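Local coordinates for protein uroporphyrinogen-III C-methyltransferase (Pseudomonas denitrificans, PDB 1S4D) that catalyses two successive S-adenosyl-L-methionine-dependent methylations, at C-2 and C-7, that turn uroporphyrinogen III into precorrin-2 for cobalamin and siroheme synthesis, at residues Leu57-Pro60 with Gly61-Leu64; Pro24-Pro27 with Gly28-Thr31. One frame throughout, in Å; residues are numbered along the deposited sequence.

Contact 1. Residues Leu57-Pro60 with Gly61-Leu64; sequences LARP and GAVL
The methyl of Ala58 is met by two others, from Ala62 and Leu64, just inside a tight reversal of the chain. Ala58 points its methyl at one branch of Leu64, CB to CD2 4.1 Å, while the Ala62 methyl comes in from the side, its CB 4.1 Å from Ala58 CB. Ala58 CB is thus the shared corner of the group. With CG set anti to its carbonyl carbon and beside its backbone N (chi1 -42°), Leu64 sends the CD2 branch back toward the turn. The aliphatic part of Arg59 also lies alongside Ala62, Arg59 CG to Ala62 CB 4.2 Å.

The reversal itself is a type II beta turn from Arg59 to Ala62, with proline and glycine at its two central positions. It is closed by the bond from Ala62 N to Arg59 O, 3.2 Å long and fairly straight at 157°. Proline suits the second place, since its ring holds phi in the range needed there. Gly61 takes the positive phi of 82° that the third place of this turn demands, and there a CB would crowd Pro60 O.

The turn lies at the surface and feeds directly into strand 63-66, an outermost strand of the parallel sheet within this chain. Val63 pairs by backbone hydrogen bonds with Asp42 and Ile44, and Ala58 and Leu64 both rest on Ile44, so the apolar contact continues onto strand 43-46, while Leu57 packs on Ala35 and Leu38 of helix 32-40.

Contact 2. Residues Pro24-Pro27 with Gly28-Thr31; sequences PGDP and GLLT. With SAH (S-adenosyl-L-homocysteine), chain Q.
The Asp26 carboxylate presents one face to the residues that follow it. Over that face comes Gly28 N, which donates to OD1 of Asp26 at 2.9 Å from well above the carboxylate plane, 55° out of it. Leu29 CD2 lies on the same side, lower down the side chain, 3.5 Å from Asp26 CB, and the two side chains cross at about a right angle. OD2 is the end bonded to Tyr138 OH. The other flat group is the adenine of S-adenosyl-L-homocysteine, whose exocyclic N6 makes a weak bond to Pro24 O, 2.7 Å long but bent to 123°. Because Asp26 CG stands anti to the backbone N (chi1 -177°), beside the carbonyl carbon, the carboxylate turns along the chain and OD1 comes within range of Gly28.

This is an Asx turn, superimposed on a short 3-10 turn in which Leu29 N donates to Asp26 O at 3.0 Å; Leu30 N continues the pattern with a longer bond to Pro27 O, 3.3 Å. The sequence PGDPGLLT is consistent with the glycine-rich N-terminal signature of this methyltransferase family. Replacing Asp26 with alanine removes the carboxylate, which would probably leave Gly28 N and Tyr138 OH without their common partner and the start of the turn less firmly fixed.

The Pro24 ring also touches Leu29, CG to CD2 4.0 Å, so the ligand-binding residue leans directly on the turn. His33 of the second subunit packs on both Asp26 and Leu29. Thr31, at the N-cap of helix 32-40, bonds through OG1 to Ala34 N.

In the fold
Contact 2 comes first along the chain, in the loop between strand 16-21 and helix 32-40; contact 1 follows after strand 43-46 and leads into strand 63-66. Their centres are about 18 Å apart, yet they touch where Leu57 CD1 packs against Leu30 CD2 at 4.1 Å. Helix 32-40 joins them: it starts right after contact 2 and receives Leu57 from the approach to contact 1. Contact 2 is buried beside the bound S-adenosyl-L-homocysteine, whereas contact 1 is a surface turn away from the binding residues; both reach the second subunit, contact 1 through Leu57 on its Phe6. The chain thus runs from the ligand-contacting loop to the edge strand of the same five-stranded parallel sheet.

Contact 1. Residues Leu57-Pro60 with Gly61-Leu64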
ATOM      1  N   LEU B  57      -2.909  17.227  14.764  1.00 38.63           N
ATOM      2  CA  LEU B  57      -4.304  17.298  14.340  1.00 38.52           C
ATOM      3  C   LEU B  57      -5.272  16.925  15.467  1.00 39.18           C
ATOM      4  O   LEU B  57      -6.476  17.276  15.424  1.00 39.08           O
ATOM      5  CB  LEU B  57      -4.550  16.404  13.123  1.00 38.21           C
ATOM      6  CG  LEU B  57      -4.138  16.897  11.733  1.00 37.32           C
ATOM      7  CD1 LEU B  57      -4.302  15.795  10.723  1.00 35.00           C
ATOM      8  CD2 LEU B  57      -4.951  18.098  11.297  1.00 37.63           C
ATOM      9  N   ALA B  58      -4.746  16.212  16.470  1.00 39.39           N
ATOM     10  CA  ALA B  58      -5.517  15.821  17.650  1.00 39.47           C
ATOM     11  C   ALA B  58      -6.164  17.045  18.259  1.00 39.57           C
ATOM     12  O   ALA B  58      -5.567  18.118  18.257  1.00 39.51           O
ATOM     13  CB  ALA B  58      -4.621  15.153  18.660  1.00 39.26           C
ATOM     14  N   ARG B  59      -7.391  16.894  18.752  1.00 40.04           N
ATOM     15  CA  ARG B  59      -8.045  17.980  19.480  1.00 40.55           C
ATOM     16  C   ARG B  59      -7.251  18.245  20.763  1.00 40.36           C
ATOM     17  O   ARG B  59      -6.525  17.362  21.233  1.00 40.19           O
ATOM     18  CB  ARG B  59      -9.529  17.671  19.766  1.00 40.82           C
ATOM     19  CG  ARG B  59      -9.814  16.349  20.474  1.00 43.29           C
ATOM     20  CD  ARG B  59     -10.958  16.397  21.494  1.00 46.89           C
ATOM     21  NE  ARG B  59     -11.832  15.223  21.396  1.00 49.97           N
ATOM     22  CZ  ARG B  59     -13.119  15.256  21.035  1.00 51.63           C
ATOM     23  NH1 ARG B  59     -13.708  16.420  20.743  1.00 52.47           N
ATOM     24  NH2 ARG B  59     -13.819  14.122  20.966  1.00 51.04           N
ATOM     25  N   PRO B  60      -7.343  19.455  21.318  1.00 40.51           N
ATOM     26  CA  PRO B  60      -6.613  19.753  22.560  1.00 40.15           C
ATOM     27  C   PRO B  60      -7.259  18.988  23.715  1.00 39.49           C
ATOM     28  O   PRO B  60      -8.506  18.875  23.786  1.00 39.35           O
ATOM     29  CB  PRO B  60      -6.777  21.277  22.734  1.00 40.20           C
ATOM     30  CG  PRO B  60      -7.366  21.776  21.439  1.00 40.51           C
ATOM     31  CD  PRO B  60      -8.131  20.615  20.854  1.00 40.69           C
ATOM     32  N   GLY B  61      -6.413  18.444  24.588  1.00 38.37           N
ATOM     33  CA  GLY B  61      -6.887  17.594  25.664  1.00 36.74           C
ATOM     34  C   GLY B  61      -7.147  16.145  25.267  1.00 35.24           C
ATOM     35  O   GLY B  61      -7.669  15.382  26.083  1.00 35.51           O
ATOM     36  N   ALA B  62      -6.816  15.773  24.026  1.00 33.23           N
ATOM     37  CA  ALA B  62      -6.686  14.363  23.669  1.00 31.59           C
ATOM     38  C   ALA B  62      -5.413  13.872  24.331  1.00 30.57           C
ATOM     39  O   ALA B  62      -4.465  14.634  24.456  1.00 30.27           O
ATOM     40  CB  ALA B  62      -6.579  14.193  22.159  1.00 31.18           C
ATOM     41  N   VAL B  63      -5.362  12.621  24.768  1.00 29.73           N
ATOM     42  CA  VAL B  63      -4.078  12.141  25.254  1.00 29.47           C
ATOM     43  C   VAL B  63      -3.305  11.334  24.204  1.00 29.79           C
ATOM     44  O   VAL B  63      -3.898  10.607  23.392  1.00 29.54           O
ATOM     45  CB  VAL B  63      -4.100  11.544  26.726  1.00 29.22           C
ATOM     46  CG1 VAL B  63      -5.491  11.308  27.200  1.00 27.88           C
ATOM     47  CG2 VAL B  63      -3.182  10.316  26.881  1.00 28.18           C
ATOM     48  N   LEU B  64      -1.989  11.533  24.206  1.00 30.04           N
ATOM     49  CA  LEU B  64      -1.100  10.901  23.252  1.00 30.82           C
ATOM     50  C   LEU B  64      -0.259   9.901  24.008  1.00 31.89           C
ATOM     51  O   LEU B  64       0.457  10.275  24.914  1.00 32.42           O
ATOM     52  CB  LEU B  64      -0.210  11.943  22.564  1.00 30.02           C
ATOM     53  CG  LEU B  64      -0.810  13.293  22.112  1.00 29.19           C
ATOM     54  CD1 LEU B  64       0.264  14.157  21.427  1.00 25.38           C
ATOM     55  CD2 LEU B  64      -2.061  13.145  21.217  1.00 25.88           C
TER

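Contact 2. Residues Pro24-Pro27 with Gly28-Thr31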
ATOM      1  N   PRO B  24       3.960   6.601   5.909  1.00 19.27           N
ATOM      2  CA  PRO B  24       5.409   6.580   6.184  1.00 19.19           C
ATOM      3  C   PRO B  24       6.024   7.794   6.843  1.00 19.59           C
ATOM      4  O   PRO B  24       7.156   7.679   7.304  1.00 19.78           O
ATOM      5  CB  PRO B  24       6.024   6.437   4.792  1.00 19.28           C
ATOM      6  CG  PRO B  24       5.015   7.056   3.884  1.00 19.40           C
ATOM      7  CD  PRO B  24       3.665   6.779   4.474  1.00 18.85           C
ATOM      8  N   GLY B  25       5.351   8.939   6.854  1.00 20.28           N
ATOM      9  CA  GLY B  25       5.909  10.119   7.486  1.00 20.43           C
ATOM     10  C   GLY B  25       5.176  11.375   7.116  1.00 21.20           C
ATOM     11  O   GLY B  25       4.501  11.968   7.932  1.00 22.08           O
ATOM     12  N   ASP B  26       5.322  11.793   5.870  1.00 21.66           N
ATOM     13  CA  ASP B  26       4.664  12.981   5.360  1.00 21.75           C
ATOM     14  C   ASP B  26       3.188  13.101   5.808  1.00 21.73           C
ATOM     15  O   ASP B  26       2.355  12.303   5.418  1.00 21.61           O
ATOM     16  CB  ASP B  26       4.795  12.955   3.835  1.00 21.61           C
ATOM     17  CG  ASP B  26       4.223  14.176   3.165  1.00 21.97           C
ATOM     18  OD1 ASP B  26       3.640  15.031   3.861  1.00 22.62           O
ATOM     19  OD2 ASP B  26       4.309  14.360   1.931  1.00 22.12           O
ATOM     20  N   PRO B  27       2.842  14.135   6.567  1.00 22.28           N
ATOM     21  CA  PRO B  27       1.440  14.311   7.003  1.00 22.51           C
ATOM     22  C   PRO B  27       0.458  14.453   5.834  1.00 22.49           C
ATOM     23  O   PRO B  27      -0.703  14.146   6.037  1.00 23.15           O
ATOM     24  CB  PRO B  27       1.457  15.610   7.814  1.00 21.86           C
ATOM     25  CG  PRO B  27       2.873  15.880   8.080  1.00 22.52           C
ATOM     26  CD  PRO B  27       3.703  15.252   6.997  1.00 22.33           C
ATOM     27  N   GLY B  28       0.900  14.886   4.652  1.00 22.20           N
ATOM     28  CA  GLY B  28       0.025  14.950   3.489  1.00 22.09           C
ATOM     29  C   GLY B  28      -0.537  13.613   3.010  1.00 22.74           C
ATOM     30  O   GLY B  28      -1.490  13.598   2.228  1.00 22.97           O
ATOM     31  N   LEU B  29       0.056  12.508   3.480  1.00 22.98           N
ATOM     32  CA  LEU B  29      -0.254  11.144   3.042  1.00 22.98           C
ATOM     33  C   LEU B  29      -1.258  10.490   3.972  1.00 23.19           C
ATOM     34  O   LEU B  29      -1.685   9.364   3.735  1.00 23.43           O
ATOM     35  CB  LEU B  29       1.013  10.288   3.042  1.00 22.94           C
ATOM     36  CG  LEU B  29       1.897  10.103   1.803  1.00 23.23           C
ATOM     37  CD1 LEU B  29       1.563  11.059   0.678  1.00 22.53           C
ATOM     38  CD2 LEU B  29       3.349  10.207   2.159  1.00 22.05           C
ATOM     39  N   LEU B  30      -1.610  11.173   5.059  1.00 23.06           N
ATOM     40  CA  LEU B  30      -2.780  10.789   5.831  1.00 22.81           C
ATOM     41  C   LEU B  30      -3.983  10.720   4.888  1.00 22.99           C
ATOM     42  O   LEU B  30      -4.066  11.513   3.938  1.00 23.52           O
ATOM     43  CB  LEU B  30      -3.045  11.853   6.884  1.00 22.80           C
ATOM     44  CG  LEU B  30      -2.558  11.727   8.326  1.00 22.71           C
ATOM     45  CD1 LEU B  30      -1.581  10.574   8.531  1.00 20.63           C
ATOM     46  CD2 LEU B  30      -1.985  13.043   8.807  1.00 20.95           C
ATOM     47  N   THR B  31      -4.899   9.785   5.116  1.00 22.62           N
ATOM     48  CA  THR B  31      -6.170   9.762   4.382  1.00 22.66           C
ATOM     49  C   THR B  31      -7.166  10.662   5.080  1.00 22.47           C
ATOM     50  O   THR B  31      -7.007  10.924   6.263  1.00 22.46           O
ATOM     51  CB  THR B  31      -6.785   8.358   4.380  1.00 23.41           C
ATOM     52  OG1 THR B  31      -7.004   7.922   5.740  1.00 23.28           O
ATOM     53  CG2 THR B  31      -5.837   7.310   3.748  1.00 23.01           C
TER
HETATM   54  N   SAH Q1511       2.961  -1.171   8.564  1.00 49.49           N
HETATM   55  CA  SAH Q1511       4.180  -0.491   8.164  1.00 49.98           C
HETATM   56  CB  SAH Q1511       5.384  -1.370   8.453  1.00 49.79           C
HETATM   57  CG  SAH Q1511       5.872  -1.294   9.887  1.00 50.97           C
HETATM   58  SD  SAH Q1511       7.063  -2.568  10.381  1.00 50.56           S
HETATM   59  C   SAH Q1511       4.110  -0.043   6.699  1.00 49.87           C
HETATM   60  O   SAH Q1511       3.134  -0.284   5.990  1.00 50.06           O
HETATM   61  OXT SAH Q1511       5.005   0.593   6.149  1.00 49.14           O
HETATM   62  C5' SAH Q1511       8.419  -1.350  10.318  1.00 51.61           C
HETATM   63  C4' SAH Q1511       9.267  -1.301   9.041  1.00 50.94           C
HETATM   64  O4' SAH Q1511       8.646  -0.536   8.028  1.00 50.90           O
HETATM   65  C3' SAH Q1511      10.633  -0.630   9.162  1.00 50.26           C
HETATM   66  O3' SAH Q1511      11.625  -1.389   9.798  1.00 49.28           O
HETATM   67  C2' SAH Q1511      10.976  -0.278   7.724  1.00 50.56           C
HETATM   68  O2' SAH Q1511      11.445  -1.370   6.960  1.00 49.13           O
HETATM   69  C1' SAH Q1511       9.602   0.104   7.201  1.00 50.89           C
HETATM   70  N9  SAH Q1511       9.344   1.562   7.214  1.00 49.44           N
HETATM   71  C8  SAH Q1511       8.351   2.158   7.921  1.00 47.71           C
HETATM   72  N7  SAH Q1511       8.388   3.473   7.697  1.00 48.09           N
HETATM   73  C5  SAH Q1511       9.393   3.752   6.861  1.00 49.34           C
HETATM   74  C6  SAH Q1511       9.852   4.950   6.311  1.00 48.89           C
HETATM   75  N6  SAH Q1511       9.260   6.097   6.589  1.00 45.75           N
HETATM   76  N1  SAH Q1511      10.936   4.929   5.456  1.00 49.07           N
HETATM   77  C2  SAH Q1511      11.534   3.724   5.150  1.00 49.90           C
HETATM   78  N3  SAH Q1511      11.073   2.538   5.697  1.00 49.66           N
HETATM   79  C4  SAH Q1511      10.013   2.548   6.540  1.00 49.78           C